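Local coordinates for protein glycerol dehydratase (Clostridium butyricum, PDB 1R9D) that probably dehydrates glycerol without coenzyme B12, as a lyase of the pyruvate formate-lyase-like glycyl radical family, at residues N544-Q549 and N629-N634; R391-T396 and N714-L719; E30-I35 and V85-S90. One frame throughout, in Å; residues are numbered along the deposited sequence.

In the fold
Polar anchoring and apolar helix packing are both buried here, and they divide according to the elements they join. Contacts 1 and 3 each tie a loop to a regular element, a strand and a helix respectively, and both depend on one arginine that grips oxygen with NH1 and NH2. Contact 2, whose centre is about 45 Å from that of contact 3 and on the other side of the chain's centre, joins two helices through aliphatic carbons. Contact 1 lies nearest the middle of the chain, about 17 Å from its centre, and is nested along the chain inside the loop that contact 2 closes; contact 3 closes before either opens. No two of the three touch.

Contact 1: N544-Q549 and N629-N634; sequences NFSGPQ and NPRGGN
Two nitrogens of Arg631 converge on a single backbone oxygen, Phe545 O, a forked grip in which NH2 lies 3.1 Å and NH1 3.2 Å from the acceptor. Both donors come from the same face of the peptide carbonyl, while the oxygen stays within the guanidinium plane. NH1 has a second acceptor, Asn544 OD1, at 3.2 Å, met in the carbonyl plane on a lone pair, with the amide and guanidinium planes turned 48° apart. A bend at chi3 (-78°) turns the end of Arg631 alongside the strand, from Asn544 toward Ser546, which brings both nitrogens to the Phe545 carbonyl.

The loop beneath is shaped by Asn629, which opens a type I turn ending at Gly632. Its OD1 accepts from Arg631 N, forming an Asx turn, and from Gly633 N, the two donors arriving from opposite faces of the amide. The other end of that amide crosses to the strand, where Asn629 ND2 donates to Ser546 OG at 2.9 Å. Gly633 CA lies 3.2 Å from Asn544 O in a CA-H...O contact, and a water bridges the same oxygen to Asn634 N.

Arg631 also forms a salt bridge with Asp510 through NH2 and a cation-pi contact with Trp445. Its positive charge is probably well compensated by the oxygens around it, and the in-plane bonds fix its rotation, pinning the loop leading into strand 634-635 against its parallel neighbour.

Contact 2: R391-T396 and N714-L719; sequences RAAELT and NGLMNL
Leu716 and Leu719, one turn apart, both meet Ala393 CB through CD2, and differ in where the contact goes from there. Leu716 splays its two branches over the facing helix: CD2 settles 3.8 Å from Ala393 CB and 3.6 Å from Ala393 O, whereas CD1 runs on to Glu394 CG at 3.7 Å. There the leucine and the glutamate pass at a slant, so the aliphatic part of the acid does the touching. The CB of Glu394 itself points off the interface, and its carboxylate forms a salt bridge with Arg391 of its own helix, with NH1 2.9 Å from OE2; the backbone N of Gly5 is a further partner.

The helix segments 391-396 and 714-719 cross at 109° with their axes 9.2 Å apart at closest approach. This steep crossing joins helix 386-397, in the pyruvate formate lyase-like part of the sequence, to helix 712-728 in the glycine radical region, beside the sheet that holds strands 404-407 and 733-738. Ala393 occupies the nearest point, where its CA and that of Leu716 are 5.6 Å apart.

A chi1 of -177° extends Leu719 away from its own backbone N, so that CD2 reaches both Ala393 CB at 4.0 Å and Thr396 CG2 at 3.9 Å. Thr396 and Leu719 meet tip to tip. The threonine hydroxyl bonds to Tyr405 OH on strand 404-407, and Phe736 of strand 733-738 touches both Thr396 and Leu719.

Contact 3: E30-I35 and V85-S90; sequences ERAILI and VFPEFS
The first turn of helix 30-40 comes down on the irregular loop 85-90, with the CA atoms of Ala32 and Val85 5.3 Å apart and those of Ile35 and Glu88 already 8.4 Å apart. The backbones therefore diverge toward the later residues of both segments, where longer side chains span the gap. At the close end one water accepts from both Ala32 N and Val85 N, joining an early amide of the helix to the loop. Residues 87-89 adopt helical backbone angles without regular helical bonding.

Arg31 carries most of the chemistry. Its chain runs fully extended from CG to NE, with CG opposite the backbone N (chi1 -175°), and this delivers the guanidinium over the Phe86 ring. The two flat groups stack with centres 3.8 Å apart and planes inclined by 23°, and Arg31 CD adds a CH-pi contact over the same ring. Around the guanidinium's rim, the carboxylate of Glu88 pairs end-on: NH2 meets OE1 at 2.7 Å and NH1 meets OE2 at 3.1 Å, each oxygen offering its syn lone pair. NH1 also donates to Val85 O at 3.2 Å. Face and edge are thus both engaged, which fixes the rotation of the group. The CD1 methyl of Ile35 lies against the Glu88 carboxylate, while Ile35 CG2 packs on Pro87 CG at 3.9 Å; Ala32 CB rests on Val85 CB.

Beyond the two segments, Arg51 of helix 47-61 forms a salt bridge with Glu88 OE1, and Arg31 NE donates to the backbone oxygen of Ile276. Helix 47-61 packs against Arg31 and Ile35 through Ile58 and Ala54, and helix 113-125 covers Ala32 and Pro87 with Leu119 and Val122.

Contact 1: N544-Q549 and N629-N634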
ATOM      1  N   ASN A 544       1.640  20.139   6.084  1.00 21.33           N
ATOM      2  CA  ASN A 544       2.666  19.138   5.775  1.00 20.31           C
ATOM      3  C   ASN A 544       3.928  19.766   5.194  1.00 21.09           C
ATOM      4  O   ASN A 544       3.858  20.602   4.289  1.00 20.77           O
ATOM      5  CB  ASN A 544       2.128  18.111   4.783  1.00 21.21           C
ATOM      6  CG  ASN A 544       1.171  17.132   5.422  1.00 22.21           C
ATOM      7  OD1 ASN A 544       1.588  16.161   6.050  1.00 23.54           O
ATOM      8  ND2 ASN A 544      -0.122  17.389   5.274  1.00 22.13           N
ATOM      9  N   PHE A 545       5.081  19.345   5.705  1.00 19.91           N
ATOM     10  CA  PHE A 545       6.365  19.858   5.233  1.00 20.79           C
ATOM     11  C   PHE A 545       7.422  18.769   5.327  1.00 20.60           C
ATOM     12  O   PHE A 545       7.155  17.670   5.811  1.00 20.22           O
ATOM     13  CB  PHE A 545       6.852  21.036   6.091  1.00 19.08           C
ATOM     14  CG  PHE A 545       5.891  22.187   6.171  1.00 21.22           C
ATOM     15  CD1 PHE A 545       5.136  22.397   7.317  1.00 21.22           C
ATOM     16  CD2 PHE A 545       5.732  23.058   5.094  1.00 21.31           C
ATOM     17  CE1 PHE A 545       4.231  23.454   7.398  1.00 22.94           C
ATOM     18  CE2 PHE A 545       4.827  24.118   5.164  1.00 21.84           C
ATOM     19  CZ  PHE A 545       4.077  24.317   6.314  1.00 21.87           C
ATOM     20  N   SER A 546       8.615  19.095   4.836  1.00 20.67           N
ATOM     21  CA  SER A 546       9.796  18.230   4.910  1.00 20.92           C
ATOM     22  C   SER A 546      10.941  19.229   5.100  1.00 21.48           C
ATOM     23  O   SER A 546      11.005  20.232   4.388  1.00 20.87           O
ATOM     24  CB  SER A 546       9.982  17.416   3.634  1.00 21.66           C
ATOM     25  OG  SER A 546       9.047  16.349   3.579  1.00 22.92           O
ATOM     26  N   GLY A 547      11.830  18.972   6.057  1.00 22.42           N
ATOM     27  CA  GLY A 547      12.893  19.934   6.322  1.00 22.61           C
ATOM     28  C   GLY A 547      14.332  19.463   6.451  1.00 22.78           C
ATOM     29  O   GLY A 547      14.724  18.931   7.492  1.00 22.52           O
ATOM     30  N   PRO A 548      15.143  19.649   5.398  1.00 22.56           N
ATOM     31  CA  PRO A 548      16.558  19.264   5.349  1.00 21.82           C
ATOM     32  C   PRO A 548      17.454  20.450   5.743  1.00 22.80           C
ATOM     33  O   PRO A 548      17.172  21.595   5.385  1.00 23.05           O
ATOM     34  CB  PRO A 548      16.731  18.833   3.902  1.00 22.22           C
ATOM     35  CG  PRO A 548      15.876  19.850   3.177  1.00 22.96           C
ATOM     36  CD  PRO A 548      14.639  19.968   4.046  1.00 22.24           C
ATOM     37  N   GLN A 549      18.535  20.162   6.469  1.00 21.85           N
ATOM     38  CA  GLN A 549      19.456  21.184   6.986  1.00 22.00           C
ATOM     39  C   GLN A 549      20.757  21.423   6.239  1.00 22.34           C
ATOM     40  O   GLN A 549      21.438  20.479   5.836  1.00 22.85           O
ATOM     41  CB  GLN A 549      19.837  20.844   8.432  1.00 22.48           C
ATOM     42  CG  GLN A 549      18.822  21.222   9.479  1.00 22.23           C
ATOM     43  CD  GLN A 549      17.412  20.936   9.035  1.00 24.32           C
ATOM     44  OE1 GLN A 549      16.729  21.815   8.512  1.00 23.36           O
ATOM     45  NE2 GLN A 549      16.969  19.696   9.225  1.00 23.79           N
ATOM     46  N   ASN A 629       6.658  16.726  -1.075  1.00 23.18           N
ATOM     47  CA  ASN A 629       6.690  15.367  -0.545  1.00 23.41           C
ATOM     48  C   ASN A 629       5.408  14.589  -0.849  1.00 23.81           C
ATOM     49  O   ASN A 629       4.432  15.157  -1.341  1.00 23.57           O
ATOM     50  CB  ASN A 629       6.954  15.394   0.971  1.00 22.70           C
ATOM     51  CG  ASN A 629       5.893  16.148   1.746  1.00 22.79           C
ATOM     52  OD1 ASN A 629       4.692  15.950   1.541  1.00 23.94           O
ATOM     53  ND2 ASN A 629       6.331  17.004   2.666  1.00 21.41           N
ATOM     54  N   PRO A 630       5.403  13.272  -0.569  1.00 24.36           N
ATOM     55  CA  PRO A 630       4.233  12.420  -0.820  1.00 24.83           C
ATOM     56  C   PRO A 630       2.974  12.826  -0.056  1.00 24.54           C
ATOM     57  O   PRO A 630       1.878  12.354  -0.362  1.00 25.31           O
ATOM     58  CB  PRO A 630       4.719  11.029  -0.415  1.00 25.63           C
ATOM     59  CG  PRO A 630       6.193  11.091  -0.674  1.00 24.67           C
ATOM     60  CD  PRO A 630       6.561  12.458  -0.154  1.00 24.54           C
ATOM     61  N   ARG A 631       3.130  13.686   0.943  1.00 24.11           N
ATOM     62  CA  ARG A 631       1.994  14.138   1.735  1.00 24.62           C
ATOM     63  C   ARG A 631       1.423  15.444   1.190  1.00 25.04           C
ATOM     64  O   ARG A 631       0.589  16.083   1.831  1.00 26.79           O
ATOM     65  CB  ARG A 631       2.410  14.311   3.199  1.00 24.01           C
ATOM     66  CG  ARG A 631       2.674  12.987   3.919  1.00 23.19           C
ATOM     67  CD  ARG A 631       3.399  13.193   5.245  1.00 23.67           C
ATOM     68  NE  ARG A 631       4.826  13.445   5.061  1.00 22.03           N
ATOM     69  CZ  ARG A 631       5.419  14.616   5.262  1.00 23.32           C
ATOM     70  NH1 ARG A 631       4.711  15.669   5.656  1.00 22.44           N
ATOM     71  NH2 ARG A 631       6.729  14.731   5.080  1.00 21.32           N
ATOM     72  N   GLY A 632       1.881  15.830   0.003  1.00 25.96           N
ATOM     73  CA  GLY A 632       1.406  17.050  -0.627  1.00 26.70           C
ATOM     74  C   GLY A 632       1.976  18.333  -0.049  1.00 27.44           C
ATOM     75  O   GLY A 632       1.484  19.427  -0.345  1.00 27.68           O
ATOM     76  N   GLY A 633       3.011  18.210   0.779  1.00 25.86           N
ATOM     77  CA  GLY A 633       3.611  19.387   1.379  1.00 26.41           C
ATOM     78  C   GLY A 633       4.887  19.835   0.690  1.00 25.92           C
ATOM     79  O   GLY A 633       5.467  19.099  -0.106  1.00 26.01           O
ATOM     80  N   ASN A 634       5.325  21.049   1.004  1.00 25.27           N
ATOM     81  CA  ASN A 634       6.542  21.599   0.419  1.00 24.82           C
ATOM     82  C   ASN A 634       7.746  21.404   1.322  1.00 23.42           C
ATOM     83  O   ASN A 634       7.620  21.386   2.547  1.00 22.47           O
ATOM     84  CB  ASN A 634       6.381  23.098   0.170  1.00 27.61           C
ATOM     85  CG  ASN A 634       5.754  23.403  -1.169  1.00 32.68           C
ATOM     86  OD1 ASN A 634       6.413  23.329  -2.210  1.00 35.11           O
ATOM     87  ND2 ASN A 634       4.470  23.740  -1.156  1.00 35.01           N
TER
HETATM   88  O   HOH W   1       3.446  22.856   2.283  1.00 25.45           O

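Contact 2: R391-T396 and N714-L719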
ATOM      1  N   ARG A 391      14.130  37.841  33.433  1.00 27.91           N
ATOM      2  CA  ARG A 391      14.140  36.571  34.147  1.00 27.44           C
ATOM      3  C   ARG A 391      14.820  35.520  33.278  1.00 27.03           C
ATOM      4  O   ARG A 391      15.552  34.670  33.778  1.00 26.00           O
ATOM      5  CB  ARG A 391      12.714  36.127  34.483  1.00 28.55           C
ATOM      6  CG  ARG A 391      12.646  34.927  35.426  1.00 30.31           C
ATOM      7  CD  ARG A 391      13.312  35.239  36.766  1.00 31.48           C
ATOM      8  NE  ARG A 391      13.041  34.209  37.767  1.00 31.38           N
ATOM      9  CZ  ARG A 391      13.573  34.192  38.987  1.00 32.78           C
ATOM     10  NH1 ARG A 391      14.415  35.149  39.362  1.00 32.30           N
ATOM     11  NH2 ARG A 391      13.252  33.227  39.840  1.00 32.34           N
ATOM     12  N   ALA A 392      14.576  35.575  31.971  1.00 26.24           N
ATOM     13  CA  ALA A 392      15.205  34.626  31.060  1.00 26.74           C
ATOM     14  C   ALA A 392      16.713  34.863  31.097  1.00 26.43           C
ATOM     15  O   ALA A 392      17.506  33.917  31.088  1.00 25.41           O
ATOM     16  CB  ALA A 392      14.664  34.810  29.642  1.00 27.01           C
ATOM     17  N   ALA A 393      17.106  36.135  31.142  1.00 25.75           N
ATOM     18  CA  ALA A 393      18.521  36.490  31.199  1.00 26.61           C
ATOM     19  C   ALA A 393      19.156  35.927  32.470  1.00 26.34           C
ATOM     20  O   ALA A 393      20.300  35.485  32.444  1.00 26.74           O
ATOM     21  CB  ALA A 393      18.689  38.005  31.150  1.00 25.74           C
ATOM     22  N   GLU A 394      18.418  35.955  33.580  1.00 28.09           N
ATOM     23  CA  GLU A 394      18.920  35.413  34.844  1.00 28.83           C
ATOM     24  C   GLU A 394      19.207  33.925  34.689  1.00 28.50           C
ATOM     25  O   GLU A 394      20.179  33.402  35.243  1.00 27.10           O
ATOM     26  CB  GLU A 394      17.894  35.569  35.972  1.00 31.20           C
ATOM     27  CG  GLU A 394      17.803  36.927  36.618  1.00 34.64           C
ATOM     28  CD  GLU A 394      17.134  36.853  37.985  1.00 35.85           C
ATOM     29  OE1 GLU A 394      17.797  36.422  38.958  1.00 37.76           O
ATOM     30  OE2 GLU A 394      15.942  37.209  38.084  1.00 37.26           O
ATOM     31  N   LEU A 395      18.338  33.230  33.960  1.00 27.61           N
ATOM     32  CA  LEU A 395      18.523  31.804  33.735  1.00 27.13           C
ATOM     33  C   LEU A 395      19.780  31.575  32.906  1.00 26.44           C
ATOM     34  O   LEU A 395      20.577  30.687  33.201  1.00 25.73           O
ATOM     35  CB  LEU A 395      17.311  31.210  33.014  1.00 26.99           C
ATOM     36  CG  LEU A 395      17.425  29.738  32.599  1.00 27.98           C
ATOM     37  CD1 LEU A 395      17.704  28.856  33.817  1.00 26.71           C
ATOM     38  CD2 LEU A 395      16.137  29.313  31.921  1.00 26.36           C
ATOM     39  N   THR A 396      19.963  32.381  31.866  1.00 25.97           N
ATOM     40  CA  THR A 396      21.149  32.247  31.023  1.00 25.62           C
ATOM     41  C   THR A 396      22.422  32.380  31.865  1.00 24.82           C
ATOM     42  O   THR A 396      23.410  31.692  31.624  1.00 25.09           O
ATOM     43  CB  THR A 396      21.176  33.330  29.918  1.00 26.09           C
ATOM     44  OG1 THR A 396      20.075  33.127  29.022  1.00 25.94           O
ATOM     45  CG2 THR A 396      22.473  33.263  29.137  1.00 26.74           C
ATOM     46  N   ASN A 714      23.751  45.031  35.230  1.00 37.56           N
ATOM     47  CA  ASN A 714      24.207  45.518  33.933  1.00 37.54           C
ATOM     48  C   ASN A 714      24.406  44.344  32.988  1.00 36.56           C
ATOM     49  O   ASN A 714      24.119  44.442  31.794  1.00 36.12           O
ATOM     50  CB  ASN A 714      25.517  46.296  34.064  1.00 40.23           C
ATOM     51  CG  ASN A 714      25.330  47.636  34.740  1.00 42.83           C
ATOM     52  OD1 ASN A 714      24.371  48.359  34.457  1.00 44.62           O
ATOM     53  ND2 ASN A 714      26.257  47.986  35.628  1.00 43.90           N
ATOM     54  N   GLY A 715      24.900  43.234  33.528  1.00 34.64           N
ATOM     55  CA  GLY A 715      25.115  42.050  32.716  1.00 34.09           C
ATOM     56  C   GLY A 715      23.814  41.567  32.101  1.00 33.90           C
ATOM     57  O   GLY A 715      23.771  41.210  30.922  1.00 33.54           O
ATOM     58  N   LEU A 716      22.748  41.562  32.898  1.00 32.97           N
ATOM     59  CA  LEU A 716      21.440  41.124  32.421  1.00 33.02           C
ATOM     60  C   LEU A 716      20.877  42.121  31.413  1.00 32.67           C
ATOM     61  O   LEU A 716      20.281  41.734  30.406  1.00 31.71           O
ATOM     62  CB  LEU A 716      20.472  40.968  33.597  1.00 33.54           C
ATOM     63  CG  LEU A 716      20.880  39.964  34.685  1.00 33.72           C
ATOM     64  CD1 LEU A 716      19.791  39.897  35.740  1.00 34.79           C
ATOM     65  CD2 LEU A 716      21.109  38.588  34.075  1.00 33.54           C
ATOM     66  N   MET A 717      21.073  43.406  31.690  1.00 33.12           N
ATOM     67  CA  MET A 717      20.598  44.470  30.812  1.00 33.71           C
ATOM     68  C   MET A 717      21.301  44.389  29.462  1.00 32.50           C
ATOM     69  O   MET A 717      20.680  44.579  28.416  1.00 31.54           O
ATOM     70  CB  MET A 717      20.875  45.840  31.440  1.00 37.40           C
ATOM     71  CG  MET A 717      20.146  46.091  32.750  1.00 42.34           C
ATOM     72  SD  MET A 717      18.392  46.432  32.522  1.00 49.29           S
ATOM     73  CE  MET A 717      18.384  48.230  32.727  1.00 47.58           C
ATOM     74  N   ASN A 718      22.602  44.115  29.494  1.00 31.10           N
ATOM     75  CA  ASN A 718      23.381  44.014  28.268  1.00 30.32           C
ATOM     76  C   ASN A 718      22.972  42.821  27.411  1.00 29.37           C
ATOM     77  O   ASN A 718      22.880  42.942  26.189  1.00 29.22           O
ATOM     78  CB  ASN A 718      24.875  43.941  28.583  1.00 31.08           C
ATOM     79  CG  ASN A 718      25.439  45.279  29.026  1.00 31.92           C
ATOM     80  OD1 ASN A 718      24.940  46.335  28.631  1.00 32.18           O
ATOM     81  ND2 ASN A 718      26.494  45.244  29.832  1.00 31.90           N
ATOM     82  N   LEU A 719      22.731  41.671  28.039  1.00 27.37           N
ATOM     83  CA  LEU A 719      22.311  40.493  27.281  1.00 26.61           C
ATOM     84  C   LEU A 719      20.954  40.783  26.651  1.00 26.65           C
ATOM     85  O   LEU A 719      20.706  40.449  25.490  1.00 26.07           O
ATOM     86  CB  LEU A 719      22.185  39.263  28.189  1.00 26.87           C
ATOM     87  CG  LEU A 719      21.812  37.986  27.418  1.00 26.52           C
ATOM     88  CD1 LEU A 719      23.030  37.493  26.652  1.00 25.89           C
ATOM     89  CD2 LEU A 719      21.317  36.908  28.371  1.00 25.98           C
TER

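Contact 3: E30-I35 and V85-S90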
ATOM      1  N   GLU A  30      12.906  -5.925  26.062  1.00 30.30           N
ATOM      2  CA  GLU A  30      11.481  -6.200  26.223  1.00 30.34           C
ATOM      3  C   GLU A  30      10.615  -5.742  25.043  1.00 29.82           C
ATOM      4  O   GLU A  30       9.887  -6.545  24.449  1.00 28.21           O
ATOM      5  CB  GLU A  30      10.951  -5.558  27.506  1.00 32.28           C
ATOM      6  CG  GLU A  30      11.201  -6.348  28.795  1.00 36.36           C
ATOM      7  CD  GLU A  30      12.658  -6.377  29.220  1.00 38.21           C
ATOM      8  OE1 GLU A  30      13.377  -5.387  28.961  1.00 37.80           O
ATOM      9  OE2 GLU A  30      13.079  -7.386  29.833  1.00 39.42           O
ATOM     10  N   ARG A  31      10.684  -4.462  24.695  1.00 28.17           N
ATOM     11  CA  ARG A  31       9.863  -3.975  23.590  1.00 27.06           C
ATOM     12  C   ARG A  31      10.118  -4.724  22.285  1.00 26.27           C
ATOM     13  O   ARG A  31       9.176  -5.104  21.588  1.00 26.84           O
ATOM     14  CB  ARG A  31      10.076  -2.474  23.353  1.00 26.76           C
ATOM     15  CG  ARG A  31       9.131  -1.918  22.275  1.00 25.75           C
ATOM     16  CD  ARG A  31       9.463  -0.484  21.877  1.00 25.28           C
ATOM     17  NE  ARG A  31       8.534   0.025  20.863  1.00 25.16           N
ATOM     18  CZ  ARG A  31       8.562  -0.298  19.572  1.00 24.45           C
ATOM     19  NH1 ARG A  31       9.479  -1.136  19.105  1.00 24.24           N
ATOM     20  NH2 ARG A  31       7.667   0.225  18.741  1.00 24.07           N
ATOM     21  N   ALA A  32      11.387  -4.942  21.955  1.00 26.16           N
ATOM     22  CA  ALA A  32      11.745  -5.630  20.721  1.00 27.30           C
ATOM     23  C   ALA A  32      11.121  -7.017  20.645  1.00 28.55           C
ATOM     24  O   ALA A  32      10.624  -7.434  19.596  1.00 28.20           O
ATOM     25  CB  ALA A  32      13.259  -5.738  20.601  1.00 27.87           C
ATOM     26  N   ILE A  33      11.159  -7.735  21.760  1.00 28.95           N
ATOM     27  CA  ILE A  33      10.592  -9.077  21.807  1.00 29.91           C
ATOM     28  C   ILE A  33       9.074  -9.040  21.617  1.00 29.44           C
ATOM     29  O   ILE A  33       8.516  -9.843  20.870  1.00 30.31           O
ATOM     30  CB  ILE A  33      10.937  -9.775  23.154  1.00 31.00           C
ATOM     31  CG1 ILE A  33      12.354 -10.358  23.101  1.00 32.61           C
ATOM     32  CG2 ILE A  33       9.961 -10.912  23.432  1.00 30.07           C
ATOM     33  CD1 ILE A  33      13.440  -9.368  22.762  1.00 36.76           C
ATOM     34  N   LEU A  34       8.418  -8.094  22.280  1.00 29.50           N
ATOM     35  CA  LEU A  34       6.970  -7.963  22.202  1.00 29.44           C
ATOM     36  C   LEU A  34       6.418  -7.569  20.832  1.00 30.22           C
ATOM     37  O   LEU A  34       5.424  -8.137  20.379  1.00 28.79           O
ATOM     38  CB  LEU A  34       6.482  -6.976  23.262  1.00 30.75           C
ATOM     39  CG  LEU A  34       6.631  -7.444  24.713  1.00 29.86           C
ATOM     40  CD1 LEU A  34       6.208  -6.338  25.655  1.00 30.11           C
ATOM     41  CD2 LEU A  34       5.777  -8.690  24.944  1.00 31.28           C
ATOM     42  N   ILE A  35       7.042  -6.603  20.164  1.00 30.09           N
ATOM     43  CA  ILE A  35       6.544  -6.200  18.851  1.00 29.00           C
ATOM     44  C   ILE A  35       6.765  -7.330  17.845  1.00 29.33           C
ATOM     45  O   ILE A  35       5.960  -7.523  16.933  1.00 28.73           O
ATOM     46  CB  ILE A  35       7.222  -4.889  18.350  1.00 28.98           C
ATOM     47  CG1 ILE A  35       6.463  -4.356  17.129  1.00 28.96           C
ATOM     48  CG2 ILE A  35       8.682  -5.142  18.001  1.00 27.84           C
ATOM     49  CD1 ILE A  35       6.866  -2.954  16.707  1.00 29.01           C
ATOM     50  N   VAL A  85      14.373  -1.020  22.043  1.00 27.69           N
ATOM     51  CA  VAL A  85      14.776  -1.232  20.657  1.00 26.99           C
ATOM     52  C   VAL A  85      13.561  -1.177  19.733  1.00 26.80           C
ATOM     53  O   VAL A  85      12.496  -1.704  20.065  1.00 26.56           O
ATOM     54  CB  VAL A  85      15.484  -2.596  20.509  1.00 26.88           C
ATOM     55  CG1 VAL A  85      15.825  -2.868  19.051  1.00 27.70           C
ATOM     56  CG2 VAL A  85      16.748  -2.604  21.352  1.00 28.38           C
ATOM     57  N   PHE A  86      13.730  -0.528  18.581  1.00 25.91           N
ATOM     58  CA  PHE A  86      12.658  -0.372  17.598  1.00 25.41           C
ATOM     59  C   PHE A  86      13.088  -1.008  16.274  1.00 25.59           C
ATOM     60  O   PHE A  86      13.421  -0.318  15.307  1.00 25.47           O
ATOM     61  CB  PHE A  86      12.345   1.124  17.416  1.00 24.50           C
ATOM     62  CG  PHE A  86      11.791   1.777  18.655  1.00 24.10           C
ATOM     63  CD1 PHE A  86      12.582   1.931  19.795  1.00 23.99           C
ATOM     64  CD2 PHE A  86      10.462   2.180  18.708  1.00 23.32           C
ATOM     65  CE1 PHE A  86      12.054   2.469  20.963  1.00 23.00           C
ATOM     66  CE2 PHE A  86       9.922   2.718  19.871  1.00 23.78           C
ATOM     67  CZ  PHE A  86      10.721   2.863  21.006  1.00 24.41           C
ATOM     68  N   PRO A  87      13.057  -2.350  16.212  1.00 24.84           N
ATOM     69  CA  PRO A  87      13.444  -3.137  15.041  1.00 24.92           C
ATOM     70  C   PRO A  87      12.629  -2.922  13.774  1.00 24.27           C
ATOM     71  O   PRO A  87      13.070  -3.305  12.696  1.00 25.06           O
ATOM     72  CB  PRO A  87      13.347  -4.572  15.550  1.00 24.87           C
ATOM     73  CG  PRO A  87      12.184  -4.496  16.480  1.00 24.53           C
ATOM     74  CD  PRO A  87      12.475  -3.221  17.251  1.00 25.93           C
ATOM     75  N   GLU A  88      11.453  -2.314  13.904  1.00 24.64           N
ATOM     76  CA  GLU A  88      10.591  -2.072  12.750  1.00 24.29           C
ATOM     77  C   GLU A  88      11.170  -1.053  11.776  1.00 24.91           C
ATOM     78  O   GLU A  88      10.779  -1.019  10.608  1.00 24.77           O
ATOM     79  CB  GLU A  88       9.199  -1.602  13.196  1.00 25.03           C
ATOM     80  CG  GLU A  88       9.177  -0.280  13.960  1.00 25.61           C
ATOM     81  CD  GLU A  88       9.069  -0.454  15.466  1.00 24.57           C
ATOM     82  OE1 GLU A  88       8.098   0.068  16.052  1.00 23.86           O
ATOM     83  OE2 GLU A  88       9.954  -1.102  16.067  1.00 26.39           O
ATOM     84  N   PHE A  89      12.095  -0.221  12.250  1.00 24.48           N
ATOM     85  CA  PHE A  89      12.709   0.792  11.394  1.00 24.34           C
ATOM     86  C   PHE A  89      14.034   0.297  10.818  1.00 24.65           C
ATOM     87  O   PHE A  89      14.273   0.411   9.619  1.00 24.18           O
ATOM     88  CB  PHE A  89      12.894   2.087  12.185  1.00 24.56           C
ATOM     89  CG  PHE A  89      11.613   2.614  12.774  1.00 24.57           C
ATOM     90  CD1 PHE A  89      11.471   2.768  14.149  1.00 23.40           C
ATOM     91  CD2 PHE A  89      10.534   2.932  11.948  1.00 24.66           C
ATOM     92  CE1 PHE A  89      10.271   3.228  14.699  1.00 23.55           C
ATOM     93  CE2 PHE A  89       9.332   3.392  12.486  1.00 24.29           C
ATOM     94  CZ  PHE A  89       9.196   3.541  13.864  1.00 24.05           C
ATOM     95  N   SER A  90      14.889  -0.250  11.679  1.00 24.99           N
ATOM     96  CA  SER A  90      16.177  -0.815  11.267  1.00 24.85           C
ATOM     97  C   SER A  90      16.699  -1.586  12.472  1.00 24.80           C
ATOM     98  O   SER A  90      16.274  -1.337  13.597  1.00 24.38           O
ATOM     99  CB  SER A  90      17.185   0.277  10.882  1.00 25.20           C
ATOM    100  OG  SER A  90      17.656   0.968  12.022  1.00 25.20           O
TER
HETATM  101  O   HOH W   2      13.413  -3.211  23.467  1.00 26.66           O